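Local coordinates for diketoreductase (Acinetobacter baylyi, PDB 4E12), which reduces dicarbonyl compounds with NADH and probably interconverts (3S)-3-hydroxyacyl-CoA and 3-oxoacyl-CoA, at residues D163-V166 with Y167-V171; Y261-N265 with Y266-G270; K220-R223 with I224-A228; I212-P215 with E216-D219; A204-L207 with L208-I212. All coordinates share one frame; numbering follows the deposited sequence.

Contact 1: residues D163-V166 with Y167-V171; sequences DPEV and YQQVV
Asp163 opens the first turn of helix 164-176, and its carbonyl O takes the amide of Tyr167 in a 2.9 Å bond, Tyr167 N to Asp163 O. It is also the N-cap. Its carboxylate turns back over the helix start, and OD1 accepts from Glu165 N at 2.8 Å, occupying an amide that has no carbonyl of a preceding turn. Pro164 suits the N1 position, where a missing N-H costs nothing and the ring already holds phi at a helical value; its O accepts from Gln168 N.

Glu165 carries the side-chain part of the contact. Its CG lies anti to the backbone N (chi1 169°) and the chain then bends at chi2, which carries the carboxylate forward along the helix surface to Gln169, one turn on. Gln169 NE2 donates to Glu165 OE2 at 2.9 Å and nearly straight, the oxygen lying in the amide plane of Gln169 but being met from above its own carboxylate plane. The two flat groups stand almost perpendicular, 85° apart. Val166, by contrast, is buried: its O receives Val170 N at 2.9 Å, while both valines pack on Ile116 of strand 116-119.

The helix is the crossover of the beta-alpha-beta unit between strands 153-158 and 180-183 in the Rossmann-type NAD-binding domain, and Tyr167 OH is bonded to Leu184 O. With acidic side chains at its first turn, the positive end of the helix dipole is probably partly balanced, though the poorly ordered Glu165 suggests that its bond to Gln169 is a mobile surface link.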
loop_
_atom_site.group_PDB
_atom_site.type_symbol
_atom_site.label_atom_id
_atom_site.label_comp_id
_atom_site.label_asym_id
_atom_site.label_seq_id
_atom_site.Cartn_x
_atom_site.Cartn_y
_atom_site.Cartn_z
ATOM N N ASP A 163 -9.911 27.840 14.134
ATOM C CA ASP A 163 -11.287 27.881 14.607
ATOM C C ASP A 163 -12.073 26.707 14.019
ATOM O O ASP A 163 -12.186 26.572 12.799
ATOM C CB ASP A 163 -11.932 29.214 14.201
ATOM C CG ASP A 163 -13.382 29.354 14.673
ATOM O OD1 ASP A 163 -14.021 28.346 15.034
ATOM O OD2 ASP A 163 -13.890 30.494 14.674
ATOM N N PRO A 164 -12.639 25.849 14.884
ATOM C CA PRO A 164 -13.414 24.688 14.440
ATOM C C PRO A 164 -14.498 25.044 13.441
ATOM O O PRO A 164 -14.780 24.269 12.523
ATOM C CB PRO A 164 -14.027 24.155 15.735
ATOM C CG PRO A 164 -13.094 24.606 16.790
ATOM C CD PRO A 164 -12.620 25.957 16.352
ATOM N N GLU A 165 -15.111 26.209 13.626
ATOM C CA GLU A 165 -16.172 26.675 12.740
ATOM C C GLU A 165 -15.632 26.960 11.337
ATOM O O GLU A 165 -16.304 26.705 10.330
ATOM C CB GLU A 165 -16.834 27.925 13.330
ATOM C CG GLU A 165 -17.772 28.664 12.376
ATOM C CD GLU A 165 -18.909 27.805 11.853
ATOM O OE1 GLU A 165 -18.968 26.605 12.194
ATOM O OE2 GLU A 165 -19.741 28.336 11.085
ATOM N N VAL A 166 -14.428 27.520 11.296
ATOM C CA VAL A 166 -13.707 27.773 10.056
ATOM C C VAL A 166 -13.379 26.439 9.404
ATOM O O VAL A 166 -13.633 26.242 8.214
ATOM C CB VAL A 166 -12.398 28.546 10.326
ATOM C CG1 VAL A 166 -11.504 28.546 9.094
ATOM C CG2 VAL A 166 -12.726 29.971 10.712
ATOM N N TYR A 167 -12.832 25.523 10.194
ATOM C CA TYR A 167 -12.512 24.181 9.714
ATOM C C TYR A 167 -13.738 23.556 9.053
ATOM O O TYR A 167 -13.650 23.059 7.936
ATOM C CB TYR A 167 -12.044 23.317 10.882
ATOM C CG TYR A 167 -11.536 21.940 10.522
ATOM C CD1 TYR A 167 -10.171 21.650 10.569
ATOM C CD2 TYR A 167 -12.412 20.926 10.141
ATOM C CE1 TYR A 167 -9.690 20.372 10.244
ATOM C CE2 TYR A 167 -11.933 19.633 9.811
ATOM C CZ TYR A 167 -10.577 19.375 9.867
ATOM O OH TYR A 167 -10.095 18.121 9.546
ATOM N N GLN A 168 -14.888 23.592 9.721
ATOM C CA GLN A 168 -16.081 22.994 9.146
ATOM C C GLN A 168 -16.542 23.725 7.883
ATOM O O GLN A 168 -17.053 23.098 6.953
ATOM C CB GLN A 168 -17.225 22.907 10.161
ATOM C CG GLN A 168 -18.462 22.229 9.601
ATOM C CD GLN A 168 -18.270 20.734 9.343
ATOM O OE1 GLN A 168 -17.286 20.129 9.783
ATOM N NE2 GLN A 168 -19.212 20.135 8.621
ATOM N N GLN A 169 -16.371 25.042 7.834
ATOM C CA GLN A 169 -16.738 25.773 6.626
ATOM C C GLN A 169 -15.865 25.330 5.449
ATOM O O GLN A 169 -16.368 25.168 4.337
ATOM C CB GLN A 169 -16.649 27.291 6.824
ATOM C CG GLN A 169 -17.536 27.809 7.940
ATOM C CD GLN A 169 -17.488 29.318 8.083
ATOM O OE1 GLN A 169 -16.909 30.017 7.248
ATOM N NE2 GLN A 169 -18.087 29.830 9.156
ATOM N N VAL A 170 -14.568 25.135 5.689
ATOM C CA VAL A 170 -13.686 24.642 4.633
ATOM C C VAL A 170 -14.092 23.221 4.223
ATOM O O VAL A 170 -14.087 22.883 3.032
ATOM C CB VAL A 170 -12.189 24.695 5.055
ATOM C CG1 VAL A 170 -11.314 24.020 4.012
ATOM C CG2 VAL A 170 -11.746 26.145 5.215
ATOM N N VAL A 171 -14.444 22.387 5.199
ATOM C CA VAL A 171 -14.928 21.055 4.879
ATOM C C VAL A 171 -16.145 21.144 3.987
ATOM O O VAL A 171 -16.251 20.411 3.006
ATOM C CB VAL A 171 -15.263 20.209 6.130
ATOM C CG1 VAL A 171 -15.968 18.925 5.715
ATOM C CG2 VAL A 171 -13.983 19.857 6.873
#

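Contact 2: residues Y261-N265 with Y266-G270; sequences YLKEN and YIDKG
A Schellman motif ends helix 253-267, and just before it the carbonyl of Leu262 holds two amides at once. Tyr266 N reaches Leu262 O at 2.7 Å and Ile267 N reaches the same oxygen at 2.9 Å, from opposite faces of the carbonyl plane. The second of these is an i+5 bond, as is Asp268 N to Lys263 O at 2.8 Å, so the last turn widens to the pi type. Gly270, whose positive phi a residue without a side chain tolerates easily, is the C-prime residue; its N bonds to Ile267 O, and Lys271 N reaches back to Tyr266 O.

This finish belongs to a helix of the C-terminal domain that packs on helix 241-249, where Leu262 meets Ala244 and both Tyr266 and Ile267 meet Leu241. Towards the surface Lys263, bent at chi2 and chi4, swings its ammonium group to Asp268, and NZ meets the syn lone pair of OD1 at 3.0 Å in a salt bridge; Lys263 CD rests on Ile267 CB.

Two tyrosines lie on another side. Tyr261 CE2 comes to the edge of the Tyr266 ring, 3.8 Å from CE1, and a single water joins the two hydroxyls, at 2.7 Å from Tyr261 OH and 2.6 Å from Tyr266 OH. Asn265 ND2 lies above the centre of the Tyr261 ring while bonding weakly to Tyr261 O, and its OD1 accepts from a second water that also receives Lys269 NZ.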
loop_
_atom_site.group_PDB
_atom_site.type_symbol
_atom_site.label_atom_id
_atom_site.label_comp_id
_atom_site.label_asym_id
_atom_site.label_seq_id
_atom_site.Cartn_x
_atom_site.Cartn_y
_atom_site.Cartn_z
ATOM N N TYR A 261 19.799 5.088 -8.314
ATOM C CA TYR A 261 19.400 3.984 -9.184
ATOM C C TYR A 261 18.497 4.496 -10.298
ATOM O O TYR A 261 18.647 4.137 -11.472
ATOM C CB TYR A 261 18.663 2.902 -8.373
ATOM C CG TYR A 261 18.229 1.703 -9.176
ATOM C CD1 TYR A 261 19.039 0.568 -9.272
ATOM C CD2 TYR A 261 17.006 1.691 -9.842
ATOM C CE1 TYR A 261 18.633 -0.540 -10.012
ATOM C CE2 TYR A 261 16.592 0.587 -10.581
ATOM C CZ TYR A 261 17.404 -0.522 -10.665
ATOM O OH TYR A 261 16.992 -1.611 -11.405
ATOM N N LEU A 262 17.568 5.353 -9.918
ATOM C CA LEU A 262 16.669 5.979 -10.872
ATOM C C LEU A 262 17.463 6.859 -11.810
ATOM O O LEU A 262 17.255 6.835 -13.027
ATOM C CB LEU A 262 15.647 6.845 -10.148
ATOM C CG LEU A 262 14.543 6.195 -9.333
ATOM C CD1 LEU A 262 13.711 7.303 -8.707
ATOM C CD2 LEU A 262 13.680 5.348 -10.255
ATOM N N LYS A 263 18.384 7.624 -11.236
ATOM C CA LYS A 263 19.148 8.589 -12.015
ATOM C C LYS A 263 19.923 7.873 -13.116
ATOM O O LYS A 263 19.822 8.234 -14.291
ATOM C CB LYS A 263 20.080 9.382 -11.097
ATOM C CG LYS A 263 20.833 10.561 -11.732
ATOM C CD LYS A 263 19.884 11.622 -12.245
ATOM C CE LYS A 263 20.585 12.945 -12.494
ATOM N NZ LYS A 263 21.707 12.859 -13.477
ATOM N N GLU A 264 20.671 6.842 -12.733
ATOM C CA GLU A 264 21.491 6.080 -13.661
ATOM C C GLU A 264 20.660 5.292 -14.651
ATOM O O GLU A 264 20.942 5.313 -15.850
ATOM C CB GLU A 264 22.408 5.113 -12.905
ATOM C CG GLU A 264 23.225 4.211 -13.834
ATOM C CD GLU A 264 24.078 3.204 -13.081
ATOM O OE1 GLU A 264 24.160 3.307 -11.839
ATOM O OE2 GLU A 264 24.665 2.312 -13.730
ATOM N N ASN A 265 19.632 4.606 -14.159
ATOM C CA ASN A 265 18.889 3.666 -14.977
ATOM C C ASN A 265 17.683 4.238 -15.698
ATOM O O ASN A 265 17.215 3.634 -16.660
ATOM C CB ASN A 265 18.469 2.468 -14.143
ATOM C CG ASN A 265 19.649 1.702 -13.635
ATOM O OD1 ASN A 265 20.458 1.215 -14.425
ATOM N ND2 ASN A 265 19.788 1.622 -12.318
ATOM N N TYR A 266 17.167 5.381 -15.264
ATOM C CA TYR A 266 15.957 5.900 -15.884
ATOM C C TYR A 266 16.077 7.348 -16.298
ATOM O O TYR A 266 16.012 7.658 -17.489
ATOM C CB TYR A 266 14.739 5.673 -14.976
ATOM C CG TYR A 266 14.486 4.201 -14.780
ATOM C CD1 TYR A 266 15.157 3.486 -13.789
ATOM C CD2 TYR A 266 13.579 3.518 -15.590
ATOM C CE1 TYR A 266 14.936 2.126 -13.610
ATOM C CE2 TYR A 266 13.348 2.162 -15.420
ATOM C CZ TYR A 266 14.030 1.472 -14.429
ATOM O OH TYR A 266 13.799 0.137 -14.265
ATOM N N ILE A 267 16.273 8.231 -15.329
ATOM C CA ILE A 267 16.380 9.655 -15.617
ATOM C C ILE A 267 17.431 9.918 -16.713
ATOM O O ILE A 267 17.200 10.711 -17.630
ATOM C CB ILE A 267 16.783 10.461 -14.352
ATOM C CG1 ILE A 267 15.847 10.154 -13.171
ATOM C CG2 ILE A 267 16.771 11.950 -14.649
ATOM C CD1 ILE A 267 14.395 10.318 -13.493
ATOM N N ASP A 268 18.579 9.251 -16.633
ATOM C CA ASP A 268 19.654 9.507 -17.590
ATOM C C ASP A 268 19.343 8.950 -18.967
ATOM O O ASP A 268 20.020 9.280 -19.944
ATOM C CB ASP A 268 21.012 8.971 -17.112
ATOM C CG ASP A 268 21.636 9.830 -16.022
ATOM O OD1 ASP A 268 21.053 10.864 -15.654
ATOM O OD2 ASP A 268 22.729 9.487 -15.538
ATOM N N LYS A 269 18.315 8.119 -19.054
ATOM C CA LYS A 269 17.911 7.550 -20.334
ATOM C C LYS A 269 16.632 8.176 -20.878
ATOM O O LYS A 269 16.060 7.676 -21.849
ATOM C CB LYS A 269 17.725 6.041 -20.204
ATOM C CG LYS A 269 19.001 5.309 -19.812
ATOM C CD LYS A 269 18.803 3.812 -19.860
ATOM C CE LYS A 269 20.097 3.076 -19.563
ATOM N NZ LYS A 269 19.914 1.598 -19.641
ATOM N N GLY A 270 16.184 9.266 -20.267
ATOM C CA GLY A 270 14.914 9.847 -20.655
ATOM C C GLY A 270 13.710 8.942 -20.431
ATOM O O GLY A 270 12.685 9.089 -21.095
HETATM O O HOH W 1 14.764 -1.843 -12.847
HETATM O O HOH W 2 21.087 0.876 -17.306
#

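Contact 3: residues K220-R223 with I224-A228; sequences KTWR and IGTGA
Trp222 O is gripped twice by Thr226, by the hydroxyl OG1 at 2.7 Å and by the backbone N at 3.0 Å, the two donors arriving from opposite faces of the carbonyl plane. This is the C-terminal end of helix 215-226 in the all-helical C-terminal domain, and the same hydroxyl closes an ST turn by accepting from Ala228 N at 3.2 Å. A threonine fits here because chi1 of 65° sets OG1 between the backbone N and the carbonyl carbon, from where it can donate back into the last turn and accept from the chain that leaves it.

Further in, Ile224 N and Gly225 N make ordinary helical bonds to Lys220 O and Thr221 O. Gly227 N bonds only weakly to Arg223 O; its positive phi would press a side chain against the preceding carbonyl, so glycine suits the point where the chain departs. Ala228 then folds back, its O lying 3.3 Å from Arg223 CA in a CA-H...O contact. Beyond that, the guanidinium of Arg223 passes over the CA of Lys220 and forms a salt bridge through NH1 with Glu234.

The second subunit covers much of this helix, with its Leu200 on Trp222 and its Ile182 on Thr221, so this helix end helps build the dimer interface. Within the turn a chi1 of -170° swings the indole along the helix onto Thr226, whose methyl makes a CH-pi contact: CG2 sits 3.6 Å from the centroid of the Trp222 six-membered ring, just 9° off its normal.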
loop_
_atom_site.group_PDB
_atom_site.type_symbol
_atom_site.label_atom_id
_atom_site.label_comp_id
_atom_site.label_asym_id
_atom_site.label_seq_id
_atom_site.Cartn_x
_atom_site.Cartn_y
_atom_site.Cartn_z
ATOM N N LYS A 220 3.500 -7.503 -9.139
ATOM C CA LYS A 220 2.491 -8.565 -9.170
ATOM C C LYS A 220 2.206 -9.076 -7.747
ATOM O O LYS A 220 1.064 -9.395 -7.392
ATOM C CB LYS A 220 2.838 -9.704 -10.154
ATOM C CG LYS A 220 4.009 -10.590 -9.796
ATOM C CD LYS A 220 4.209 -11.673 -10.875
ATOM C CE LYS A 220 5.446 -12.524 -10.598
ATOM N NZ LYS A 220 5.678 -13.537 -11.660
ATOM N N THR A 221 3.235 -9.101 -6.910
ATOM C CA THR A 221 3.027 -9.483 -5.528
ATOM C C THR A 221 2.016 -8.563 -4.863
ATOM O O THR A 221 1.123 -9.030 -4.155
ATOM C CB THR A 221 4.320 -9.436 -4.719
ATOM O OG1 THR A 221 5.285 -10.322 -5.297
ATOM C CG2 THR A 221 4.043 -9.849 -3.287
ATOM N N TRP A 222 2.162 -7.254 -5.055
ATOM C CA TRP A 222 1.239 -6.307 -4.440
ATOM C C TRP A 222 -0.168 -6.434 -4.990
ATOM O O TRP A 222 -1.143 -6.387 -4.228
ATOM C CB TRP A 222 1.729 -4.873 -4.609
ATOM C CG TRP A 222 0.956 -3.877 -3.806
ATOM C CD1 TRP A 222 0.161 -2.879 -4.293
ATOM C CD2 TRP A 222 0.912 -3.762 -2.369
ATOM N NE1 TRP A 222 -0.356 -2.140 -3.260
ATOM C CE2 TRP A 222 0.088 -2.655 -2.068
ATOM C CE3 TRP A 222 1.493 -4.482 -1.313
ATOM C CZ2 TRP A 222 -0.166 -2.241 -0.743
ATOM C CZ3 TRP A 222 1.240 -4.080 -0.016
ATOM C CH2 TRP A 222 0.421 -2.969 0.264
ATOM N N ARG A 223 -0.281 -6.593 -6.307
ATOM C CA ARG A 223 -1.590 -6.678 -6.931
ATOM C C ARG A 223 -2.330 -7.930 -6.478
ATOM O O ARG A 223 -3.508 -7.868 -6.119
ATOM C CB ARG A 223 -1.483 -6.617 -8.447
ATOM C CG ARG A 223 -0.937 -5.291 -8.965
ATOM C CD ARG A 223 -1.212 -5.151 -10.450
ATOM N NE ARG A 223 -0.764 -6.335 -11.165
ATOM C CZ ARG A 223 0.412 -6.470 -11.767
ATOM N NH1 ARG A 223 1.296 -5.479 -11.747
ATOM N NH2 ARG A 223 0.707 -7.604 -12.400
ATOM N N ILE A 224 -1.628 -9.054 -6.462
ATOM C CA ILE A 224 -2.217 -10.321 -6.060
ATOM C C ILE A 224 -2.474 -10.367 -4.561
ATOM O O ILE A 224 -3.517 -10.855 -4.114
ATOM C CB ILE A 224 -1.317 -11.502 -6.465
ATOM C CG1 ILE A 224 -1.216 -11.566 -7.994
ATOM C CG2 ILE A 224 -1.832 -12.807 -5.873
ATOM C CD1 ILE A 224 -0.389 -12.716 -8.512
ATOM N N GLY A 225 -1.522 -9.855 -3.790
ATOM C CA GLY A 225 -1.608 -9.955 -2.347
ATOM C C GLY A 225 -2.607 -9.026 -1.696
ATOM O O GLY A 225 -3.127 -9.334 -0.619
ATOM N N THR A 226 -2.900 -7.897 -2.332
ATOM C CA THR A 226 -3.823 -6.939 -1.723
ATOM C C THR A 226 -5.009 -6.633 -2.631
ATOM O O THR A 226 -5.937 -5.930 -2.225
ATOM C CB THR A 226 -3.123 -5.596 -1.405
ATOM O OG1 THR A 226 -2.724 -4.964 -2.636
ATOM C CG2 THR A 226 -1.891 -5.840 -0.549
ATOM N N GLY A 227 -4.969 -7.128 -3.865
ATOM C CA GLY A 227 -6.014 -6.789 -4.805
ATOM C C GLY A 227 -5.893 -5.409 -5.411
ATOM O O GLY A 227 -6.742 -5.020 -6.217
ATOM N N ALA A 228 -4.865 -4.655 -5.030
ATOM C CA ALA A 228 -4.652 -3.322 -5.591
ATOM C C ALA A 228 -4.504 -3.444 -7.109
ATOM O O ALA A 228 -3.967 -4.435 -7.612
ATOM C CB ALA A 228 -3.424 -2.659 -4.976
#

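Contact 4: residues I212-P215 with E216-D219; sequences IADP and ETID
An N-terminal helix cap joins the loop after helix 193-209 to the first turn of helix 215-226, on a side of the C-terminal domain that faces the second subunit. Asp214 is the N-cap. Its CG stands between the backbone N and the carbonyl carbon (chi1 62°), which lets OD2 face Thr217 and accept two bonds from it: from the backbone N at 2.7 Å, nearly in line with the C-O bond, and from OG1 at 2.6 Å, from above the carboxylate plane. One water bridges the two residues, accepting from Asp214 N and donating to Thr217 OG1.

Pro215 fills N1, where no amide is needed, and its O receives Asp219 N at 2.9 Å; Asp214 O likewise receives Ile218 N at 3.1 Å. Ala213 and Ile218, at N-prime and N4, form a hydrophobic staple, Ala213 CB lying 3.7 Å from Ile218 CG1; the short side chain lets the isoleucine come close, and this also packs on Leu207 and Phe233. Asp219, buried, bonds through its carboxylate to Tyr281 OH and Phe233 N. Lys185 of the second subunit packs on Asp214.

Glu216 folds back alongside the proline, its OE1 3.4 Å from Pro215 CD. That places OE1 3.6 Å from Asp214 OD2, with the carboxylate planes 81° apart. Such like-charge proximity is probably eased by the helix dipole and by the two donors on OD2, which would tend to keep Asp214 ionised.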
loop_
_atom_site.group_PDB
_atom_site.type_symbol
_atom_site.label_atom_id
_atom_site.label_comp_id
_atom_site.label_asym_id
_atom_site.label_seq_id
_atom_site.Cartn_x
_atom_site.Cartn_y
_atom_site.Cartn_z
ATOM N N ILE A 212 16.594 -7.783 -4.329
ATOM C CA ILE A 212 15.754 -8.872 -3.844
ATOM C C ILE A 212 14.852 -9.404 -4.952
ATOM O O ILE A 212 14.708 -10.617 -5.104
ATOM C CB ILE A 212 14.849 -8.416 -2.673
ATOM C CG1 ILE A 212 15.660 -7.727 -1.579
ATOM C CG2 ILE A 212 14.065 -9.591 -2.102
ATOM C CD1 ILE A 212 16.773 -8.577 -0.982
ATOM N N ALA A 213 14.240 -8.501 -5.725
ATOM C CA ALA A 213 13.264 -8.886 -6.739
ATOM C C ALA A 213 13.214 -7.828 -7.833
ATOM O O ALA A 213 13.625 -6.686 -7.606
ATOM C CB ALA A 213 11.883 -9.028 -6.098
ATOM N N ASP A 214 12.721 -8.184 -9.017
ATOM C CA ASP A 214 12.632 -7.179 -10.088
ATOM C C ASP A 214 11.316 -6.405 -9.941
ATOM O O ASP A 214 10.448 -6.817 -9.163
ATOM C CB ASP A 214 12.802 -7.819 -11.472
ATOM C CG ASP A 214 11.730 -8.832 -11.788
ATOM O OD1 ASP A 214 11.969 -9.712 -12.642
ATOM O OD2 ASP A 214 10.641 -8.738 -11.196
ATOM N N PRO A 215 11.149 -5.272 -10.655
ATOM C CA PRO A 215 9.898 -4.503 -10.520
ATOM C C PRO A 215 8.617 -5.251 -10.824
ATOM O O PRO A 215 7.619 -5.087 -10.123
ATOM C CB PRO A 215 10.075 -3.343 -11.509
ATOM C CG PRO A 215 11.520 -3.170 -11.613
ATOM C CD PRO A 215 12.099 -4.581 -11.545
ATOM N N GLU A 216 8.638 -6.048 -11.884
ATOM C CA GLU A 216 7.477 -6.829 -12.272
ATOM C C GLU A 216 7.069 -7.770 -11.144
ATOM O O GLU A 216 5.886 -7.933 -10.851
ATOM C CB GLU A 216 7.769 -7.622 -13.562
ATOM C CG GLU A 216 8.056 -6.752 -14.794
ATOM C CD GLU A 216 9.426 -6.052 -14.781
ATOM O OE1 GLU A 216 10.260 -6.324 -13.886
ATOM O OE2 GLU A 216 9.664 -5.215 -15.684
ATOM N N THR A 217 8.052 -8.394 -10.501
ATOM C CA THR A 217 7.752 -9.331 -9.443
ATOM C C THR A 217 7.175 -8.614 -8.217
ATOM O O THR A 217 6.237 -9.092 -7.574
ATOM C CB THR A 217 9.023 -10.081 -9.048
ATOM O OG1 THR A 217 9.486 -10.809 -10.181
ATOM C CG2 THR A 217 8.756 -11.050 -7.927
ATOM N N ILE A 218 7.739 -7.465 -7.897
ATOM C CA ILE A 218 7.287 -6.701 -6.733
ATOM C C ILE A 218 5.851 -6.234 -6.981
ATOM O O ILE A 218 4.978 -6.371 -6.113
ATOM C CB ILE A 218 8.265 -5.531 -6.473
ATOM C CG1 ILE A 218 9.665 -6.108 -6.199
ATOM C CG2 ILE A 218 7.773 -4.647 -5.349
ATOM C CD1 ILE A 218 10.766 -5.087 -6.078
ATOM N N ASP A 219 5.594 -5.716 -8.182
ATOM C CA ASP A 219 4.256 -5.246 -8.508
ATOM C C ASP A 219 3.212 -6.358 -8.508
ATOM O O ASP A 219 2.136 -6.168 -7.939
ATOM C CB ASP A 219 4.218 -4.489 -9.835
ATOM C CG ASP A 219 4.822 -3.095 -9.737
ATOM O OD1 ASP A 219 5.225 -2.679 -8.630
ATOM O OD2 ASP A 219 4.877 -2.402 -10.772
HETATM O O HOH W 3 12.403 -11.040 -9.140
#

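Contact 5: residues A204-L207 with L208-I212; sequences AAEL and LVDGI
Leu207 and Ile212 lock the buried side of a Schellman motif that ends helix 193-209, while Glu206 and Asp210 occupy a more open polar side. Ile212 N reaches back to Leu207 O at 2.9 Å, and Gly211 N closes the inner bond to Leu208 O at 3.0 Å. Gly211 is the C-prime residue, with a positive phi of 71° that glycine adopts without strain.

The chain reversal brings Ile212 under the last turn, so that Leu207 CD2 lies 4.1 Å from Ile212 CG1, the two side chains crossing at a slant. This is the apolar contact between C3 and C-double-prime that accompanies a Schellman motif. Neighbours cover this apolar side: Leu207 meets Leu196 of the second subunit, and Ile212 bonds through its backbone to the same subunit. Leu208, for its part, packs on Pro215 and Tyr261.

On the polar side, Asp210 is the first residue off the helix. Its OD1 has a salt bridge to Lys254, and Lys188 of the second subunit packs on Glu206, whose carboxylate bends towards Asp210 in a pairing whose modelled closeness is doubtful.

The preceding turn keeps regular helical bonds, Val209 N to Ala205 O at 2.7 Å and Asp210 N to Glu206 O at 2.8 Å; the small Ala204 and Ala205 let helices 232-239 and 253-267 come close. Val209 CG2 stands 3.2 Å from Ala205 O.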
loop_
_atom_site.group_PDB
_atom_site.type_symbol
_atom_site.label_atom_id
_atom_site.label_comp_id
_atom_site.label_asym_id
_atom_site.label_seq_id
_atom_site.Cartn_x
_atom_site.Cartn_y
_atom_site.Cartn_z
ATOM N N ALA A 204 9.193 -0.849 -1.564
ATOM C CA ALA A 204 9.408 -1.450 -2.886
ATOM C C ALA A 204 10.805 -1.089 -3.425
ATOM O O ALA A 204 11.518 -1.924 -4.001
ATOM C CB ALA A 204 8.326 -0.966 -3.854
ATOM N N ALA A 205 11.173 0.173 -3.262
ATOM C CA ALA A 205 12.441 0.653 -3.785
ATOM C C ALA A 205 13.617 -0.074 -3.126
ATOM O O ALA A 205 14.576 -0.450 -3.807
ATOM C CB ALA A 205 12.557 2.155 -3.610
ATOM N N GLU A 206 13.540 -0.274 -1.815
ATOM C CA GLU A 206 14.557 -1.049 -1.097
ATOM C C GLU A 206 14.678 -2.470 -1.645
ATOM O O GLU A 206 15.787 -2.963 -1.868
ATOM C CB GLU A 206 14.240 -1.099 0.401
ATOM C CG GLU A 206 15.216 -1.940 1.226
ATOM C CD GLU A 206 15.006 -3.451 1.085
ATOM O OE1 GLU A 206 15.988 -4.210 1.210
ATOM O OE2 GLU A 206 13.859 -3.891 0.868
ATOM N N LEU A 207 13.555 -3.143 -1.857
ATOM C CA LEU A 207 13.596 -4.478 -2.465
ATOM C C LEU A 207 14.271 -4.429 -3.830
ATOM O O LEU A 207 14.996 -5.353 -4.205
ATOM C CB LEU A 207 12.189 -5.036 -2.674
ATOM C CG LEU A 207 11.304 -5.277 -1.455
ATOM C CD1 LEU A 207 9.917 -5.724 -1.941
ATOM C CD2 LEU A 207 11.968 -6.350 -0.592
ATOM N N LEU A 208 14.010 -3.381 -4.610
ATOM C CA LEU A 208 14.621 -3.319 -5.935
ATOM C C LEU A 208 16.105 -3.045 -5.793
ATOM O O LEU A 208 16.940 -3.753 -6.363
ATOM C CB LEU A 208 13.996 -2.221 -6.797
ATOM C CG LEU A 208 14.592 -2.034 -8.205
ATOM C CD1 LEU A 208 14.521 -3.322 -9.035
ATOM C CD2 LEU A 208 13.882 -0.884 -8.905
ATOM N N VAL A 209 16.420 -1.994 -5.048
ATOM C CA VAL A 209 17.797 -1.529 -4.910
ATOM C C VAL A 209 18.711 -2.543 -4.232
ATOM O O VAL A 209 19.919 -2.580 -4.499
ATOM C CB VAL A 209 17.863 -0.199 -4.172
ATOM C CG1 VAL A 209 19.305 0.184 -3.923
ATOM C CG2 VAL A 209 17.220 0.876 -5.012
ATOM N N ASP A 210 18.157 -3.372 -3.357
ATOM C CA ASP A 210 18.985 -4.373 -2.684
ATOM C C ASP A 210 19.042 -5.680 -3.456
ATOM O O ASP A 210 19.583 -6.673 -2.961
ATOM C CB ASP A 210 18.534 -4.624 -1.247
ATOM C CG ASP A 210 18.823 -3.444 -0.314
ATOM O OD1 ASP A 210 19.711 -2.611 -0.607
ATOM O OD2 ASP A 210 18.162 -3.347 0.730
ATOM N N GLY A 211 18.478 -5.681 -4.659
ATOM C CA GLY A 211 18.526 -6.853 -5.507
ATOM C C GLY A 211 17.670 -8.034 -5.074
ATOM O O GLY A 211 17.983 -9.174 -5.419
ATOM N N ILE A 212 16.594 -7.783 -4.329
ATOM C CA ILE A 212 15.754 -8.872 -3.844
ATOM C C ILE A 212 14.852 -9.404 -4.952
ATOM O O ILE A 212 14.708 -10.617 -5.104
ATOM C CB ILE A 212 14.849 -8.416 -2.673
ATOM C CG1 ILE A 212 15.660 -7.727 -1.579
ATOM C CG2 ILE A 212 14.065 -9.591 -2.102
ATOM C CD1 ILE A 212 16.773 -8.577 -0.982
#

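Overall arrangement
Each contact is local, closing a turn of only a few residues, and none crosses another. From the N terminus contact 1 comes first, on the crossover helix of the NAD-binding domain, about 25 Å or more between nearest atoms from the rest. Contact 5 then ends helix 193-209, and contact 4, sharing Ile212 with it, begins helix 215-226; between them they turn the chain, and the apolar faces of the two helices meet there. Contact 3 finishes that second helix. All three touch the second subunit. Contact 2, last in sequence, ends helix 253-267 and joins the cluster through Tyr261, which packs against contact 5.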